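ABC-type transport system, molybdenum-specific extracellular solute-binding protein (PDB 4KD5) probably serves as the extracellular solute-binding component of an ABC transporter, capturing molybdate or tungstate for uptake into the cell. Local coordinates at residues A[20-23]-A[24-28]; A[92-95]-A[96-99]; A[126-129]-A[130-134]; A[167-170]-A[171-174]. All blocks are in the same frame, centred on the assembly; numbering follows the deposited sequence.

Contact 1. Residues A[20-23]-A[24-28]; sequences MAKI and EEEYK
The backbone oxygen of Ile23 takes the amide of Tyr27, N to O 3.0 Å, and this is one of four successive i to i+4 bonds in helix 17-28, the helix of the beta-alpha-beta unit formed with strands 6-13 and 34-41. Glu24 N bonds Met20 O, Glu26 N bonds Lys22 O, and Glu25 N reaches Ala21 O only weakly. Lys22 and Glu26, one turn apart, run side by side in the same direction, both touching Ile223 of helix 218-226. The lysine leaves the backbone with CG anti to its own N (chi1 -176°) and then bends at each later torsion, which brings NZ to 3.6 Å from Glu26 OE2. This is a long salt bridge, and the same two ends have further long, weak ion partners in Glu226 and Lys29.

The buried side carries Ile23 and Tyr27. Ile23 packs against Phe211, Phe214 and Leu215 of helix 205-215 and against Ile223 and Phe224 of helix 218-226, while the Tyr27 ring meets Phe211 edge-to-face and its OH is hydrogen-bonded to Lys210 of the second subunit. Met20, a selenomethionine, and Glu24 face strand 34-41, touching Tyr40 and Leu36 respectively. The Glu24 chain, extended beyond CG, runs back beside the preceding turn, its CG 3.6 Å from Met20 O.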
# COMPACT_ATOMS: atom_id res chain seq x y z
N MSE A 20 12.16 -19.82 -4.93
CA MSE A 20 12.22 -18.39 -4.63
C MSE A 20 13.09 -17.62 -5.63
O MSE A 20 12.93 -16.41 -5.79
CB MSE A 20 12.74 -18.15 -3.21
CG MSE A 20 11.81 -18.65 -2.12
SE MSE A 20 9.98 -18.05 -2.31
CE MSE A 20 10.27 -16.16 -2.02
N ALA A 21 14.00 -18.33 -6.29
CA ALA A 21 14.83 -17.71 -7.31
C ALA A 21 14.02 -17.37 -8.57
O ALA A 21 14.23 -16.32 -9.18
CB ALA A 21 15.99 -18.62 -7.66
N LYS A 22 13.11 -18.26 -8.95
CA LYS A 22 12.23 -17.99 -10.08
C LYS A 22 11.17 -16.96 -9.68
O LYS A 22 10.70 -16.19 -10.51
CB LYS A 22 11.56 -19.29 -10.55
CG LYS A 22 10.70 -19.15 -11.80
CD LYS A 22 11.54 -18.96 -13.05
CE LYS A 22 10.87 -19.58 -14.28
NZ LYS A 22 9.53 -19.01 -14.58
N ILE A 23 10.82 -16.94 -8.40
CA ILE A 23 9.91 -15.93 -7.86
C ILE A 23 10.52 -14.52 -7.97
O ILE A 23 9.82 -13.55 -8.29
CB ILE A 23 9.54 -16.23 -6.38
CG1 ILE A 23 8.62 -17.45 -6.28
CG2 ILE A 23 8.89 -15.02 -5.73
CD1 ILE A 23 7.25 -17.25 -6.90
N GLU A 24 11.82 -14.41 -7.71
CA GLU A 24 12.51 -13.12 -7.77
C GLU A 24 12.57 -12.55 -9.18
O GLU A 24 12.21 -11.39 -9.40
CB GLU A 24 13.93 -13.25 -7.19
CG GLU A 24 14.04 -12.95 -5.70
CD GLU A 24 15.37 -13.37 -5.11
OE1 GLU A 24 16.13 -12.49 -4.66
OE2 GLU A 24 15.65 -14.59 -5.09
N GLU A 25 13.02 -13.35 -10.14
CA GLU A 25 13.14 -12.91 -11.52
C GLU A 25 11.78 -12.61 -12.15
O GLU A 25 11.68 -11.78 -13.05
CB GLU A 25 13.92 -13.93 -12.37
CG GLU A 25 13.05 -14.91 -13.17
CD GLU A 25 13.12 -14.66 -14.67
OE1 GLU A 25 12.76 -15.57 -15.45
OE2 GLU A 25 13.54 -13.55 -15.06
N GLU A 26 10.74 -13.28 -11.66
CA GLU A 26 9.41 -13.12 -12.23
C GLU A 26 8.67 -11.93 -11.63
O GLU A 26 7.85 -11.30 -12.30
CB GLU A 26 8.60 -14.41 -12.02
CG GLU A 26 7.61 -14.72 -13.13
CD GLU A 26 8.27 -15.30 -14.36
OE1 GLU A 26 7.54 -15.68 -15.30
OE2 GLU A 26 9.52 -15.38 -14.40
N TYR A 27 8.95 -11.63 -10.36
CA TYR A 27 8.34 -10.47 -9.71
C TYR A 27 8.98 -9.20 -10.23
O TYR A 27 8.34 -8.15 -10.30
CB TYR A 27 8.48 -10.55 -8.20
CG TYR A 27 7.60 -9.55 -7.48
CD1 TYR A 27 6.22 -9.68 -7.52
CD2 TYR A 27 8.14 -8.50 -6.76
CE1 TYR A 27 5.41 -8.79 -6.87
CE2 TYR A 27 7.33 -7.59 -6.10
CZ TYR A 27 5.96 -7.75 -6.16
OH TYR A 27 5.13 -6.87 -5.52
N LYS A 28 10.26 -9.29 -10.57
CA LYS A 28 11.00 -8.15 -11.09
C LYS A 28 10.38 -7.68 -12.41
O LYS A 28 10.41 -6.49 -12.73
CB LYS A 28 12.47 -8.53 -11.29
CG LYS A 28 13.37 -7.35 -11.66
CD LYS A 28 13.31 -6.26 -10.59
CE LYS A 28 14.04 -5.01 -11.05
NZ LYS A 28 13.99 -3.94 -10.01

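Contact 2. Residues A[92-95]-A[96-99]; sequences ISSA and DSSV
Ser97 reaches back from the turn to two serines of the preceding strand. Its CB sits 3.1 Å from Ser94 O and 3.2 Å from Ser94 OG, wedged against both oxygens of that residue. Beyond CB, OG turns away from its own backbone N (chi1 154°) and comes to 3.5 Å from Ser93 CB. From there it accepts the amide of Val99, N to OG 3.1 Å, with an N-H...O angle of 148°.

That last bond, from the backbone N two residues on, makes an ST turn, and it follows directly on a type I beta turn from Ser94 to Ser97, closed by Ser97 N bonding to Ser94 O at 3.2 Å. Together the two turns lead the chain off the end of strand 82-94 into the loop before strand 113-116. Ser94 O is gripped twice: Ser97 N lies well above the carbonyl plane, 71° out of it, and Ser93 OG donates from the opposite face at 3.2 Å. With its hydroxyl lodged between its own N and carbonyl carbon, Ser93 reaches past its own peptide to the carbonyl of Ser94.

The strand is fixed on both flanks, since Ile92 pairs through its backbone with Gly165 and Ser93 with Lys179. Ala95, already in the turn, still pairs with Lys177. On the far side of the turn Val99 is buried against Asp104, Val110 and Val164, and its CB lies 4.4 Å from Ser93 CB.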
# COMPACT_ATOMS: atom_id res chain seq x y z
N ILE A 92 8.31 -43.38 -4.20
CA ILE A 92 9.24 -43.42 -5.33
C ILE A 92 9.92 -44.78 -5.51
O ILE A 92 9.98 -45.59 -4.58
CB ILE A 92 10.33 -42.34 -5.22
CG1 ILE A 92 11.15 -42.53 -3.94
CG2 ILE A 92 9.72 -40.94 -5.27
CD1 ILE A 92 12.39 -41.69 -3.89
N SER A 93 10.44 -45.00 -6.71
CA SER A 93 11.25 -46.18 -7.02
C SER A 93 12.27 -45.76 -8.07
O SER A 93 12.30 -44.60 -8.47
CB SER A 93 10.38 -47.32 -7.54
OG SER A 93 9.71 -46.95 -8.73
N SER A 94 13.11 -46.69 -8.51
CA SER A 94 14.03 -46.38 -9.60
C SER A 94 13.21 -46.24 -10.89
O SER A 94 12.07 -46.70 -10.94
CB SER A 94 15.09 -47.47 -9.75
OG SER A 94 14.53 -48.69 -10.18
N ALA A 95 13.78 -45.61 -11.90
CA ALA A 95 13.05 -45.36 -13.15
C ALA A 95 12.65 -46.64 -13.87
O ALA A 95 11.59 -46.70 -14.49
CB ALA A 95 13.86 -44.45 -14.06
N ASP A 96 13.51 -47.65 -13.80
CA ASP A 96 13.26 -48.92 -14.48
C ASP A 96 12.68 -49.99 -13.55
O ASP A 96 12.59 -51.16 -13.92
CB ASP A 96 14.55 -49.44 -15.11
CG ASP A 96 15.21 -48.42 -16.03
OD1 ASP A 96 16.45 -48.49 -16.18
OD2 ASP A 96 14.50 -47.57 -16.59
N SER A 97 12.27 -49.56 -12.36
CA SER A 97 11.85 -50.47 -11.29
C SER A 97 10.68 -51.40 -11.61
O SER A 97 10.76 -52.61 -11.35
CB SER A 97 11.51 -49.66 -10.04
OG SER A 97 10.59 -50.34 -9.21
N SER A 98 9.61 -50.83 -12.16
CA SER A 98 8.35 -51.54 -12.42
C SER A 98 7.53 -51.88 -11.16
O SER A 98 6.67 -52.77 -11.20
CB SER A 98 8.56 -52.78 -13.30
OG SER A 98 9.08 -52.43 -14.57
N VAL A 99 7.77 -51.17 -10.06
CA VAL A 99 6.85 -51.21 -8.92
C VAL A 99 5.58 -50.43 -9.30
O VAL A 99 5.66 -49.32 -9.81
CB VAL A 99 7.48 -50.60 -7.65
CG1 VAL A 99 6.42 -50.41 -6.57
CG2 VAL A 99 8.58 -51.50 -7.12

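Contact 3. Residues A[126-129]-A[130-134]; sequences YADE and VLTNL
Thr132 grips the backbone oxygen of Asp128 twice, through OG1 at 2.6 Å and through its amide N at 3.0 Å, the two donors approaching from opposite faces of the carbonyl plane. The hydroxyl can fold back onto the preceding turn because OG1 stands beside its own backbone N (chi1 -63°), leaving CG2 anti to that N. Asp128 OD1 lies 3.6 Å from the same OG1, the two side chains slanting across one another. Alongside, nearly straight backbone bonds continue the helix: Leu131 N to Ala127 O, with an N-H...O angle of 174°, and Asn133 N, 2.9 Å from Glu129 O. On the inner side Val130 CG2 presses to 3.3 Å from Tyr126 O, and Leu131 CG rests equally close to Ala127 O.

Farther out, Asp128 OD2 forms a salt bridge with Lys137, and Glu129 OE1 is held by the backbone N-H of Ser190, tying the helix to two loops. Ala127 and Leu131 pack on Phe166 of strand 164-168. This is helix 122-133 of the beta-alpha-beta unit with strands 113-116 and 144-147, and Tyr126 contacts a bound 2-butanol. The threonine hydroxyl thus spends its proton within the helix, near its end, while Asp128, beside its lysine, is probably favoured in the charged form.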
# COMPACT_ATOMS: atom_id res chain seq x y z
N TYR A 126 5.86 -37.85 8.37
CA TYR A 126 4.61 -37.97 7.61
C TYR A 126 4.47 -39.36 7.01
O TYR A 126 3.36 -39.84 6.81
CB TYR A 126 4.51 -36.88 6.54
CG TYR A 126 4.25 -35.50 7.10
CD1 TYR A 126 3.01 -35.16 7.60
CD2 TYR A 126 5.25 -34.54 7.13
CE1 TYR A 126 2.77 -33.90 8.12
CE2 TYR A 126 5.02 -33.28 7.64
CZ TYR A 126 3.78 -32.97 8.14
OH TYR A 126 3.54 -31.72 8.65
N ALA A 127 5.59 -40.00 6.71
CA ALA A 127 5.58 -41.39 6.25
C ALA A 127 5.05 -42.28 7.37
O ALA A 127 4.30 -43.23 7.12
CB ALA A 127 6.96 -41.83 5.84
N ASP A 128 5.45 -41.97 8.60
CA ASP A 128 4.98 -42.71 9.76
C ASP A 128 3.48 -42.55 9.94
O ASP A 128 2.79 -43.51 10.30
CB ASP A 128 5.70 -42.23 11.02
CG ASP A 128 5.25 -42.96 12.26
OD1 ASP A 128 4.32 -42.48 12.94
OD2 ASP A 128 5.83 -44.03 12.56
N GLU A 129 2.97 -41.35 9.67
CA GLU A 129 1.53 -41.10 9.76
C GLU A 129 0.75 -41.94 8.76
O GLU A 129 -0.25 -42.57 9.12
CB GLU A 129 1.22 -39.62 9.55
CG GLU A 129 1.58 -38.72 10.71
CD GLU A 129 0.90 -37.38 10.63
OE1 GLU A 129 -0.32 -37.35 10.37
OE2 GLU A 129 1.58 -36.34 10.84
N VAL A 130 1.19 -41.93 7.51
CA VAL A 130 0.55 -42.71 6.45
C VAL A 130 0.48 -44.20 6.78
O VAL A 130 -0.60 -44.80 6.76
CB VAL A 130 1.27 -42.51 5.09
CG1 VAL A 130 0.70 -43.45 4.04
CG2 VAL A 130 1.15 -41.07 4.63
N LEU A 131 1.63 -44.78 7.11
CA LEU A 131 1.71 -46.21 7.41
C LEU A 131 0.89 -46.57 8.66
O LEU A 131 0.32 -47.65 8.73
CB LEU A 131 3.17 -46.64 7.57
CG LEU A 131 4.09 -46.40 6.37
CD1 LEU A 131 5.50 -46.88 6.66
CD2 LEU A 131 3.56 -47.09 5.13
N THR A 132 0.85 -45.66 9.63
CA THR A 132 0.04 -45.83 10.84
C THR A 132 -1.45 -45.84 10.50
O THR A 132 -2.17 -46.78 10.84
CB THR A 132 0.33 -44.72 11.86
OG1 THR A 132 1.70 -44.80 12.28
CG2 THR A 132 -0.57 -44.84 13.07
N ASN A 133 -1.90 -44.79 9.83
CA ASN A 133 -3.30 -44.65 9.46
C ASN A 133 -3.80 -45.72 8.50
O ASN A 133 -4.97 -46.10 8.55
CB ASN A 133 -3.55 -43.25 8.88
CG ASN A 133 -3.47 -42.16 9.93
OD1 ASN A 133 -3.15 -42.42 11.09
ND2 ASN A 133 -3.76 -40.93 9.51
N LEU A 134 -2.92 -46.21 7.63
CA LEU A 134 -3.27 -47.27 6.69
C LEU A 134 -3.07 -48.66 7.31
O LEU A 134 -3.25 -49.68 6.63
CB LEU A 134 -2.46 -47.16 5.40
CG LEU A 134 -2.82 -46.03 4.44
CD1 LEU A 134 -1.85 -45.98 3.28
CD2 LEU A 134 -4.23 -46.22 3.92

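Contact 4. Residues A[167-170]-A[171-174]; sequences VYFS and DTVN
The ring of Phe169 carries the hydroxyl of Thr172 over one face, OG1 standing 3.6 Å from CD1, with the two side chains crossing at about a right angle. Lys183 makes a cation-pi contact with the same ring, and Val90 and Val180 pack against this side chain from strands 82-94 and 178-183. Tyr168 runs alongside Asp171 in the same direction, its ring plane only 15° from that of the carboxylate. The nearest approach there is at the root of the side chain, OD2 to Tyr168 CB 3.3 Å, and the ring itself is met obliquely. OD2 also takes a weak bond from Tyr168 N.

Phe169 O is held twice by Thr172. OG1 donates at 2.6 Å in the carbonyl plane, on a lone pair, whereas the amide N, at 2.9 Å, stands 59° out of that plane. A chi1 of 74° tucks OG1 between the backbone N and carbonyl carbon of Thr172 and leaves CG2 to pack on Val167 CG1 at 3.6 Å. Asp171 N bonds Tyr168 O at 3.1 Å, one residue earlier in the same tight winding.

Around this turn, Ser170 OG bonds Asn87, the Tyr168 side chain reaches Pro122, Ala123 and Tyr126 of helix 122-133, and Asp171 touches Val150. A short 3-10 turn thus ends strand 164-168 beside the predicted molybdate site, to which Tyr168, Ala123 and Val150 are assigned, consistent with the oxyanion pocket of ModA-type binding proteins.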
# COMPACT_ATOMS: atom_id res chain seq x y z
N VAL A 167 8.96 -39.79 0.15
CA VAL A 167 9.65 -38.54 -0.08
C VAL A 167 8.64 -37.45 -0.48
O VAL A 167 7.53 -37.78 -0.87
CB VAL A 167 10.75 -38.75 -1.15
CG1 VAL A 167 10.33 -38.16 -2.48
CG2 VAL A 167 12.07 -38.17 -0.70
N TYR A 168 9.01 -36.18 -0.35
CA TYR A 168 8.14 -35.10 -0.84
C TYR A 168 8.20 -35.04 -2.36
O TYR A 168 9.23 -35.37 -2.95
CB TYR A 168 8.55 -33.75 -0.25
CG TYR A 168 8.25 -33.58 1.22
CD1 TYR A 168 7.35 -34.40 1.86
CD2 TYR A 168 8.87 -32.58 1.95
CE1 TYR A 168 7.07 -34.24 3.21
CE2 TYR A 168 8.59 -32.41 3.29
CZ TYR A 168 7.70 -33.24 3.91
OH TYR A 168 7.42 -33.08 5.24
N PHE A 169 7.13 -34.60 -3.01
CA PHE A 169 7.14 -34.50 -4.46
C PHE A 169 8.19 -33.50 -4.93
O PHE A 169 8.82 -33.69 -5.97
CB PHE A 169 5.77 -34.10 -4.99
CG PHE A 169 5.64 -34.25 -6.48
CD1 PHE A 169 5.78 -35.50 -7.08
CD2 PHE A 169 5.38 -33.15 -7.28
CE1 PHE A 169 5.66 -35.64 -8.45
CE2 PHE A 169 5.26 -33.29 -8.66
CZ PHE A 169 5.40 -34.54 -9.24
N SER A 170 8.39 -32.44 -4.15
CA SER A 170 9.35 -31.40 -4.50
C SER A 170 10.79 -31.90 -4.48
O SER A 170 11.68 -31.29 -5.08
CB SER A 170 9.20 -30.18 -3.59
OG SER A 170 9.35 -30.52 -2.23
N ASP A 171 11.02 -33.01 -3.78
CA ASP A 171 12.35 -33.63 -3.74
C ASP A 171 12.59 -34.50 -4.97
O ASP A 171 13.69 -35.01 -5.16
CB ASP A 171 12.50 -34.48 -2.48
CG ASP A 171 12.41 -33.67 -1.20
OD1 ASP A 171 12.95 -32.55 -1.16
OD2 ASP A 171 11.81 -34.17 -0.23
N THR A 172 11.56 -34.65 -5.80
CA THR A 172 11.65 -35.52 -6.98
C THR A 172 11.90 -34.77 -8.28
O THR A 172 12.35 -35.36 -9.26
CB THR A 172 10.38 -36.38 -7.16
OG1 THR A 172 9.31 -35.55 -7.65
CG2 THR A 172 9.98 -37.02 -5.85
N VAL A 173 11.59 -33.47 -8.30
CA VAL A 173 11.75 -32.68 -9.52
C VAL A 173 13.21 -32.63 -9.98
O VAL A 173 14.13 -32.71 -9.16
CB VAL A 173 11.19 -31.23 -9.37
CG1 VAL A 173 9.68 -31.25 -9.25
CG2 VAL A 173 11.80 -30.54 -8.17
N ASN A 174 13.40 -32.53 -11.29
CA ASN A 174 14.73 -32.50 -11.91
C ASN A 174 15.53 -33.79 -11.69
O ASN A 174 16.76 -33.76 -11.62
CB ASN A 174 15.52 -31.27 -11.44
CG ASN A 174 16.58 -30.83 -12.44
OD1 ASN A 174 17.72 -31.28 -12.39
ND2 ASN A 174 16.20 -29.94 -13.34

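In the fold
The four contacts follow one another along the chain without overlap. Contact 1, on helix 17-28, stands apart: its centre is about 34 Å from that of contact 2, 35 Å from contact 3 and 20 Å from contact 4. Contacts 2 and 4 both begin on neighbouring strands of the mixed sheet, 82-94 and 164-168, and run on into the following loops; Ile92 packs on Val167 and Thr172. Contact 3, on helix 122-133, meets contact 4 where Tyr126 CD2 lies 3.2 Å from Tyr168 OH. Helix 17-28 follows Ser15, another residue predicted to bind molybdate, and its distance from contacts 2 to 4 is consistent with a two-lobed binding-protein fold, its site between the lobes.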